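Local coordinates for cofilin (Streptomyces griseoflavus, PDB 5IVU), which probably binds actin, as a bacterial member of the ADF/cofilin family of actin-binding proteins, at residues R81-S93 / G115-V128. Numbering follows the deposited sequence.
Sequences RNKLTFVSWAPDS and GIAVEIQGTDFSEV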
ATOM      1  N   ARG A  81      14.146  13.686   1.620  1.00 65.23           N
ATOM      2  CA  ARG A  81      13.354  13.426   0.414  1.00 62.47           C
ATOM      3  C   ARG A  81      12.101  12.608   0.751  1.00 53.56           C
ATOM      4  O   ARG A  81      12.078  11.944   1.773  1.00 51.51           O
ATOM      5  CB  ARG A  81      14.212  12.705  -0.623  1.00 65.80           C
ATOM      6  CG  ARG A  81      15.450  13.528  -1.132  1.00 69.39           C
ATOM      7  CD  ARG A  81      15.146  14.414  -2.343  1.00 71.90           C
ATOM      8  NE  ARG A  81      16.344  14.935  -3.046  1.00 74.75           N
ATOM      9  CZ  ARG A  81      16.847  14.504  -4.218  1.00 77.36           C
ATOM     10  NH1 ARG A  81      16.292  13.517  -4.926  1.00 77.27           N
ATOM     11  NH2 ARG A  81      17.945  15.095  -4.711  1.00 78.13           N
ATOM     12  N   ASN A  82      11.059  12.687  -0.084  1.00 45.90           N
ATOM     13  CA  ASN A  82       9.865  11.843   0.070  1.00 43.18           C
ATOM     14  C   ASN A  82       9.641  11.018  -1.177  1.00 43.27           C
ATOM     15  O   ASN A  82       9.911  11.482  -2.292  1.00 43.49           O
ATOM     16  CB  ASN A  82       8.607  12.661   0.374  1.00 42.21           C
ATOM     17  CG  ASN A  82       8.486  13.002   1.847  1.00 44.18           C
ATOM     18  OD1 ASN A  82       9.209  13.861   2.357  1.00 44.29           O
ATOM     19  ND2 ASN A  82       7.566  12.333   2.538  1.00 43.46           N
ATOM     20  N   LYS A  83       9.129   9.804  -0.992  1.00 39.40           N
ATOM     21  CA  LYS A  83       8.764   8.955  -2.113  1.00 38.33           C
ATOM     22  C   LYS A  83       7.468   8.211  -1.830  1.00 34.88           C
ATOM     23  O   LYS A  83       7.348   7.514  -0.836  1.00 34.72           O
ATOM     24  CB  LYS A  83       9.898   7.988  -2.418  1.00 39.94           C
ATOM     25  CG  LYS A  83      11.025   8.640  -3.192  1.00 42.45           C
ATOM     26  CD  LYS A  83      12.022   7.639  -3.741  1.00 43.32           C
ATOM     27  CE  LYS A  83      12.845   8.252  -4.860  1.00 45.26           C
ATOM     28  NZ  LYS A  83      13.928   7.332  -5.315  1.00 46.13           N
ATOM     29  N   LEU A  84       6.499   8.373  -2.721  1.00 34.22           N
ATOM     30  CA  LEU A  84       5.242   7.651  -2.638  1.00 34.27           C
ATOM     31  C   LEU A  84       5.535   6.198  -3.024  1.00 33.55           C
ATOM     32  O   LEU A  84       6.005   5.922  -4.130  1.00 33.49           O
ATOM     33  CB  LEU A  84       4.186   8.277  -3.562  1.00 33.84           C
ATOM     34  CG  LEU A  84       3.830   9.740  -3.229  1.00 33.71           C
ATOM     35  CD1 LEU A  84       3.291  10.485  -4.437  1.00 34.04           C
ATOM     36  CD2 LEU A  84       2.849   9.814  -2.072  1.00 33.44           C
ATOM     37  N   THR A  85       5.250   5.292  -2.097  1.00 32.36           N
ATOM     38  CA  THR A  85       5.630   3.898  -2.188  1.00 30.84           C
ATOM     39  C   THR A  85       4.396   3.000  -2.244  1.00 29.77           C
ATOM     40  O   THR A  85       3.592   3.008  -1.324  1.00 30.20           O
ATOM     41  CB  THR A  85       6.472   3.502  -0.956  1.00 31.00           C
ATOM     42  OG1 THR A  85       7.572   4.410  -0.808  1.00 28.82           O
ATOM     43  CG2 THR A  85       6.981   2.072  -1.079  1.00 31.40           C
ATOM     44  N   PHE A  86       4.250   2.253  -3.339  1.00 28.84           N
ATOM     45  CA  PHE A  86       3.206   1.235  -3.478  1.00 27.70           C
ATOM     46  C   PHE A  86       3.724  -0.094  -2.955  1.00 27.86           C
ATOM     47  O   PHE A  86       4.851  -0.478  -3.246  1.00 27.54           O
ATOM     48  CB  PHE A  86       2.797   1.090  -4.940  1.00 28.25           C
ATOM     49  CG  PHE A  86       1.563   0.263  -5.145  1.00 28.20           C
ATOM     50  CD1 PHE A  86       0.303   0.833  -5.041  1.00 28.58           C
ATOM     51  CD2 PHE A  86       1.662  -1.084  -5.452  1.00 28.80           C
ATOM     52  CE1 PHE A  86      -0.840   0.075  -5.243  1.00 28.82           C
ATOM     53  CE2 PHE A  86       0.526  -1.850  -5.654  1.00 29.38           C
ATOM     54  CZ  PHE A  86      -0.730  -1.269  -5.548  1.00 29.54           C
ATOM     55  N   VAL A  87       2.899  -0.776  -2.175  1.00 27.63           N
ATOM     56  CA  VAL A  87       3.268  -2.006  -1.500  1.00 28.30           C
ATOM     57  C   VAL A  87       2.230  -3.053  -1.872  1.00 29.88           C
ATOM     58  O   VAL A  87       1.051  -2.861  -1.594  1.00 31.57           O
ATOM     59  CB  VAL A  87       3.252  -1.825   0.041  1.00 28.82           C
ATOM     60  CG1 VAL A  87       3.503  -3.147   0.767  1.00 27.85           C
ATOM     61  CG2 VAL A  87       4.281  -0.787   0.467  1.00 30.23           C
ATOM     62  N   SER A  88       2.660  -4.142  -2.500  1.00 30.18           N
ATOM     63  CA  SER A  88       1.821  -5.322  -2.637  1.00 31.79           C
ATOM     64  C   SER A  88       2.167  -6.255  -1.480  1.00 32.47           C
ATOM     65  O   SER A  88       3.284  -6.759  -1.404  1.00 33.09           O
ATOM     66  CB  SER A  88       2.060  -6.016  -3.968  1.00 31.54           C
ATOM     67  OG  SER A  88       1.747  -5.148  -5.032  1.00 31.81           O
ATOM     68  N   TRP A  89       1.217  -6.440  -0.564  1.00 33.55           N
ATOM     69  CA  TRP A  89       1.408  -7.298   0.591  1.00 34.73           C
ATOM     70  C   TRP A  89       0.786  -8.649   0.263  1.00 35.66           C
ATOM     71  O   TRP A  89      -0.411  -8.746   0.007  1.00 37.84           O
ATOM     72  CB  TRP A  89       0.784  -6.659   1.831  1.00 35.14           C
ATOM     73  CG  TRP A  89       0.882  -7.457   3.087  1.00 36.48           C
ATOM     74  CD1 TRP A  89      -0.152  -7.884   3.860  1.00 37.48           C
ATOM     75  CD2 TRP A  89       2.076  -7.921   3.719  1.00 38.19           C
ATOM     76  NE1 TRP A  89       0.317  -8.595   4.934  1.00 37.12           N
ATOM     77  CE2 TRP A  89       1.684  -8.630   4.874  1.00 38.35           C
ATOM     78  CE3 TRP A  89       3.444  -7.807   3.421  1.00 39.22           C
ATOM     79  CZ2 TRP A  89       2.606  -9.216   5.740  1.00 38.22           C
ATOM     80  CZ3 TRP A  89       4.364  -8.395   4.280  1.00 39.29           C
ATOM     81  CH2 TRP A  89       3.938  -9.087   5.430  1.00 39.61           C
ATOM     82  N   ALA A  90       1.619  -9.685   0.250  1.00 37.20           N
ATOM     83  CA  ALA A  90       1.205 -11.028  -0.148  1.00 37.36           C
ATOM     84  C   ALA A  90       1.944 -12.036   0.725  1.00 37.39           C
ATOM     85  O   ALA A  90       2.855 -12.721   0.251  1.00 42.39           O
ATOM     86  CB  ALA A  90       1.503 -11.248  -1.627  1.00 36.06           C
ATOM     87  N   PRO A  91       1.555 -12.125   2.006  1.00 38.67           N
ATOM     88  CA  PRO A  91       2.269 -12.983   2.942  1.00 41.95           C
ATOM     89  C   PRO A  91       2.018 -14.456   2.663  1.00 43.55           C
ATOM     90  O   PRO A  91       0.916 -14.815   2.229  1.00 45.63           O
ATOM     91  CB  PRO A  91       1.682 -12.575   4.303  1.00 41.67           C
ATOM     92  CG  PRO A  91       0.296 -12.143   3.995  1.00 39.27           C
ATOM     93  CD  PRO A  91       0.381 -11.496   2.642  1.00 39.86           C
ATOM     94  N   ASP A  92       3.025 -15.284   2.939  1.00 44.49           N
ATOM     95  CA  ASP A  92       2.995 -16.716   2.636  1.00 47.39           C
ATOM     96  C   ASP A  92       1.769 -17.434   3.220  1.00 47.82           C
ATOM     97  O   ASP A  92       1.152 -18.262   2.550  1.00 45.88           O
ATOM     98  CB  ASP A  92       4.283 -17.397   3.136  1.00 52.18           C
ATOM     99  CG  ASP A  92       5.554 -16.861   2.452  1.00 54.89           C
ATOM    100  OD1 ASP A  92       5.453 -16.189   1.404  1.00 56.80           O
ATOM    101  OD2 ASP A  92       6.661 -17.111   2.981  1.00 57.24           O
ATOM    102  N   SER A  93       1.405 -17.089   4.454  1.00 48.96           N
ATOM    103  CA  SER A  93       0.283 -17.730   5.149  1.00 48.87           C
ATOM    104  C   SER A  93      -1.114 -17.322   4.662  1.00 47.83           C
ATOM    105  O   SER A  93      -2.101 -17.914   5.096  1.00 47.90           O
ATOM    106  CB  SER A  93       0.391 -17.471   6.652  1.00 50.80           C
ATOM    107  OG  SER A  93       0.432 -16.084   6.909  1.00 53.27           O
ATOM    108  N   GLY A 115       2.128   9.044 -10.060  1.00 42.75           N
ATOM    109  CA  GLY A 115       3.303   9.567  -9.356  1.00 42.16           C
ATOM    110  C   GLY A 115       3.887   8.687  -8.269  1.00 43.02           C
ATOM    111  O   GLY A 115       4.595   9.185  -7.389  1.00 40.79           O
ATOM    112  N   ILE A 116       3.614   7.383  -8.329  1.00 44.18           N
ATOM    113  CA  ILE A 116       4.261   6.420  -7.428  1.00 43.66           C
ATOM    114  C   ILE A 116       5.743   6.354  -7.803  1.00 45.10           C
ATOM    115  O   ILE A 116       6.079   6.183  -8.971  1.00 45.96           O
ATOM    116  CB  ILE A 116       3.633   5.014  -7.539  1.00 42.86           C
ATOM    117  CG1 ILE A 116       2.175   5.003  -7.033  1.00 42.65           C
ATOM    118  CG2 ILE A 116       4.472   3.976  -6.803  1.00 44.36           C
ATOM    119  CD1 ILE A 116       1.975   5.286  -5.560  1.00 40.85           C
ATOM    120  N   ALA A 117       6.615   6.511  -6.808  1.00 46.43           N
ATOM    121  CA  ALA A 117       8.066   6.566  -7.024  1.00 44.05           C
ATOM    122  C   ALA A 117       8.754   5.227  -6.815  1.00 45.26           C
ATOM    123  O   ALA A 117       9.728   4.950  -7.505  1.00 47.20           O
ATOM    124  CB  ALA A 117       8.693   7.610  -6.123  1.00 43.24           C
ATOM    125  N   VAL A 118       8.265   4.418  -5.869  1.00 45.04           N
ATOM    126  CA  VAL A 118       8.800   3.068  -5.627  1.00 45.40           C
ATOM    127  C   VAL A 118       7.695   2.031  -5.423  1.00 43.33           C
ATOM    128  O   VAL A 118       6.611   2.347  -4.952  1.00 39.48           O
ATOM    129  CB  VAL A 118       9.773   3.000  -4.418  1.00 48.92           C
ATOM    130  CG1 VAL A 118      11.152   3.555  -4.769  1.00 54.12           C
ATOM    131  CG2 VAL A 118       9.211   3.734  -3.226  1.00 50.66           C
ATOM    132  N   GLU A 119       8.009   0.788  -5.783  1.00 42.36           N
ATOM    133  CA  GLU A 119       7.133  -0.354  -5.585  1.00 41.29           C
ATOM    134  C   GLU A 119       7.834  -1.418  -4.752  1.00 41.33           C
ATOM    135  O   GLU A 119       9.025  -1.674  -4.923  1.00 39.23           O
ATOM    136  CB  GLU A 119       6.748  -0.982  -6.916  1.00 40.75           C
ATOM    137  CG  GLU A 119       5.968  -0.069  -7.838  1.00 40.94           C
ATOM    138  CD  GLU A 119       5.780  -0.689  -9.200  1.00 40.44           C
ATOM    139  OE1 GLU A 119       6.809  -0.911  -9.881  1.00 37.36           O
ATOM    140  OE2 GLU A 119       4.613  -0.970  -9.568  1.00 42.12           O
ATOM    141  N   ILE A 120       7.063  -2.037  -3.868  1.00 42.63           N
ATOM    142  CA  ILE A 120       7.535  -3.098  -3.012  1.00 46.76           C
ATOM    143  C   ILE A 120       6.559  -4.269  -3.163  1.00 48.14           C
ATOM    144  O   ILE A 120       5.349  -4.080  -3.140  1.00 46.84           O
ATOM    145  CB  ILE A 120       7.587  -2.658  -1.524  1.00 46.61           C
ATOM    146  CG1 ILE A 120       8.375  -1.351  -1.332  1.00 47.28           C
ATOM    147  CG2 ILE A 120       8.202  -3.749  -0.657  1.00 47.95           C
ATOM    148  CD1 ILE A 120       9.873  -1.471  -1.520  1.00 47.83           C
ATOM    149  N   GLN A 121       7.105  -5.465  -3.347  1.00 50.90           N
ATOM    150  CA  GLN A 121       6.354  -6.704  -3.271  1.00 53.00           C
ATOM    151  C   GLN A 121       6.841  -7.353  -1.984  1.00 51.17           C
ATOM    152  O   GLN A 121       8.038  -7.587  -1.826  1.00 58.13           O
ATOM    153  CB  GLN A 121       6.656  -7.565  -4.497  1.00 55.86           C
ATOM    154  CG  GLN A 121       5.839  -8.855  -4.615  1.00 61.78           C
ATOM    155  CD  GLN A 121       4.403  -8.654  -5.107  1.00 63.46           C
ATOM    156  OE1 GLN A 121       4.135  -7.834  -5.990  1.00 61.31           O
ATOM    157  NE2 GLN A 121       3.475  -9.434  -4.549  1.00 64.90           N
ATOM    158  N   GLY A 122       5.937  -7.575  -1.038  1.00 47.17           N
ATOM    159  CA  GLY A 122       6.299  -8.091   0.280  1.00 44.73           C
ATOM    160  C   GLY A 122       5.617  -9.414   0.543  1.00 42.47           C
ATOM    161  O   GLY A 122       4.388  -9.479   0.521  1.00 39.79           O
ATOM    162  N   THR A 123       6.420 -10.451   0.813  1.00 41.47           N
ATOM    163  CA  THR A 123       5.934 -11.784   1.195  1.00 41.46           C
ATOM    164  C   THR A 123       6.196 -12.168   2.652  1.00 40.44           C
ATOM    165  O   THR A 123       5.730 -13.212   3.114  1.00 41.63           O
ATOM    166  CB  THR A 123       6.569 -12.869   0.315  1.00 41.56           C
ATOM    167  OG1 THR A 123       7.995 -12.771   0.404  1.00 42.35           O
ATOM    168  CG2 THR A 123       6.141 -12.692  -1.130  1.00 42.85           C
ATOM    169  N   ASP A 124       6.926 -11.336   3.374  1.00 39.27           N
ATOM    170  CA  ASP A 124       7.176 -11.572   4.805  1.00 42.44           C
ATOM    171  C   ASP A 124       7.485 -10.202   5.435  1.00 41.79           C
ATOM    172  O   ASP A 124       7.798  -9.235   4.721  1.00 41.83           O
ATOM    173  CB  ASP A 124       8.251 -12.667   5.064  1.00 43.80           C
ATOM    174  CG  ASP A 124       9.599 -12.310   4.507  1.00 44.16           C
ATOM    175  OD1 ASP A 124      10.103 -11.247   4.904  1.00 41.33           O
ATOM    176  OD2 ASP A 124      10.155 -13.095   3.695  1.00 48.93           O
ATOM    177  N   PHE A 125       7.353 -10.108   6.749  1.00 41.36           N
ATOM    178  CA  PHE A 125       7.500  -8.822   7.430  1.00 42.03           C
ATOM    179  C   PHE A 125       8.880  -8.179   7.262  1.00 42.36           C
ATOM    180  O   PHE A 125       8.964  -6.961   7.242  1.00 44.43           O
ATOM    181  CB  PHE A 125       7.080  -8.910   8.906  1.00 42.21           C
ATOM    182  CG  PHE A 125       5.580  -8.935   9.103  1.00 42.15           C
ATOM    183  CD1 PHE A 125       4.814  -7.788   8.877  1.00 41.67           C
ATOM    184  CD2 PHE A 125       4.932 -10.104   9.487  1.00 41.75           C
ATOM    185  CE1 PHE A 125       3.437  -7.803   9.039  1.00 41.96           C
ATOM    186  CE2 PHE A 125       3.557 -10.127   9.649  1.00 42.65           C
ATOM    187  CZ  PHE A 125       2.809  -8.978   9.426  1.00 43.43           C
ATOM    188  N   SER A 126       9.934  -8.969   7.082  1.00 42.08           N
ATOM    189  CA  SER A 126      11.278  -8.403   6.829  1.00 44.93           C
ATOM    190  C   SER A 126      11.376  -7.633   5.505  1.00 45.62           C
ATOM    191  O   SER A 126      12.179  -6.704   5.387  1.00 45.28           O
ATOM    192  CB  SER A 126      12.350  -9.491   6.832  1.00 44.04           C
ATOM    193  OG  SER A 126      12.174 -10.381   5.745  1.00 46.80           O
ATOM    194  N   GLU A 127      10.559  -8.029   4.528  1.00 44.11           N
ATOM    195  CA  GLU A 127      10.524  -7.380   3.219  1.00 43.46           C
ATOM    196  C   GLU A 127       9.804  -6.022   3.208  1.00 39.93           C
ATOM    197  O   GLU A 127       9.982  -5.252   2.276  1.00 39.59           O
ATOM    198  CB  GLU A 127       9.943  -8.340   2.177  1.00 45.01           C
ATOM    199  CG  GLU A 127      10.867  -9.528   1.963  1.00 49.48           C
ATOM    200  CD  GLU A 127      10.320 -10.596   1.033  1.00 54.65           C
ATOM    201  OE1 GLU A 127       9.142 -10.530   0.634  1.00 54.82           O
ATOM    202  OE2 GLU A 127      11.079 -11.539   0.725  1.00 59.01           O
ATOM    203  N   VAL A 128       9.015  -5.733   4.240  1.00 39.36           N
ATOM    204  CA  VAL A 128       8.376  -4.417   4.416  1.00 39.00           C
ATOM    205  C   VAL A 128       8.884  -3.657   5.651  1.00 40.22           C
ATOM    206  O   VAL A 128       8.330  -2.615   5.999  1.00 42.60           O
ATOM    207  CB  VAL A 128       6.828  -4.525   4.447  1.00 37.40           C
ATOM    208  CG1 VAL A 128       6.317  -5.007   3.094  1.00 37.13           C
ATOM    209  CG2 VAL A 128       6.336  -5.448   5.567  1.00 36.88           C
TER
HETATM  210  O   HOH W   1      12.487   6.498  -7.715  1.00 44.35           O
HETATM  211  O   HOH W   2       3.965  -3.754  -5.732  1.00 30.67           O
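W89 turns its six-membered ring across to G122, D124, F125 and V128 where two parallel strands, 81-89 and 118-122, run out side by side. Helix 96-112 links the strands in a beta-alpha-beta crossover of the ADF-homology fold, and 118-122 is the outermost strand on this side of the mixed sheet. With CG anti to the backbone N (chi1 179°), the indole reaches the chain beyond G122. Its CH2 sits over the centre of the F125 ring, but the two planes meet obliquely at 43°, and the D124 carbonyl O lies at the indole edge, 3.6 Å from CZ3. V128 CG2 approaches the same CZ3 at 3.8 Å, crossing at about a right angle. W89 suits this place because its broad apolar part packs against F125 and V128 while its NE1 hydrogen-bonds to the P59 carbonyl O. Cut back to an alanine here, the side chain would probably leave a gap beside F125 and V128 and the P59 oxygen without its indole donor. G122 meets the lack of room: any CB would crowd W89 CE3 and clash with V128 CG1.

F86 is held twice by the neighbouring strand, its N giving to V118 O and its carbonyl O accepting from I120 N. Its CB rests 3.8 Å from I116 CG2, and CG, anti to the backbone N (chi1 -169°), leads the ring off to L109 and R110 of helix 96-112 and to L113, where an aromatic can fill the space between sheet and helix. T85 and V118 pair on the other face.

L84 lies on the opposite face from T85, and its CD1 packs 3.5 Å from G115 O. It also meets Y17 and L20 of helix 11-21, where a branched apolar side chain fits. Its carbonyl O takes two donors: A117 N at 2.8 Å, in the carbonyl plane, and V118 N at 3.2 Å, tilted 24° from it.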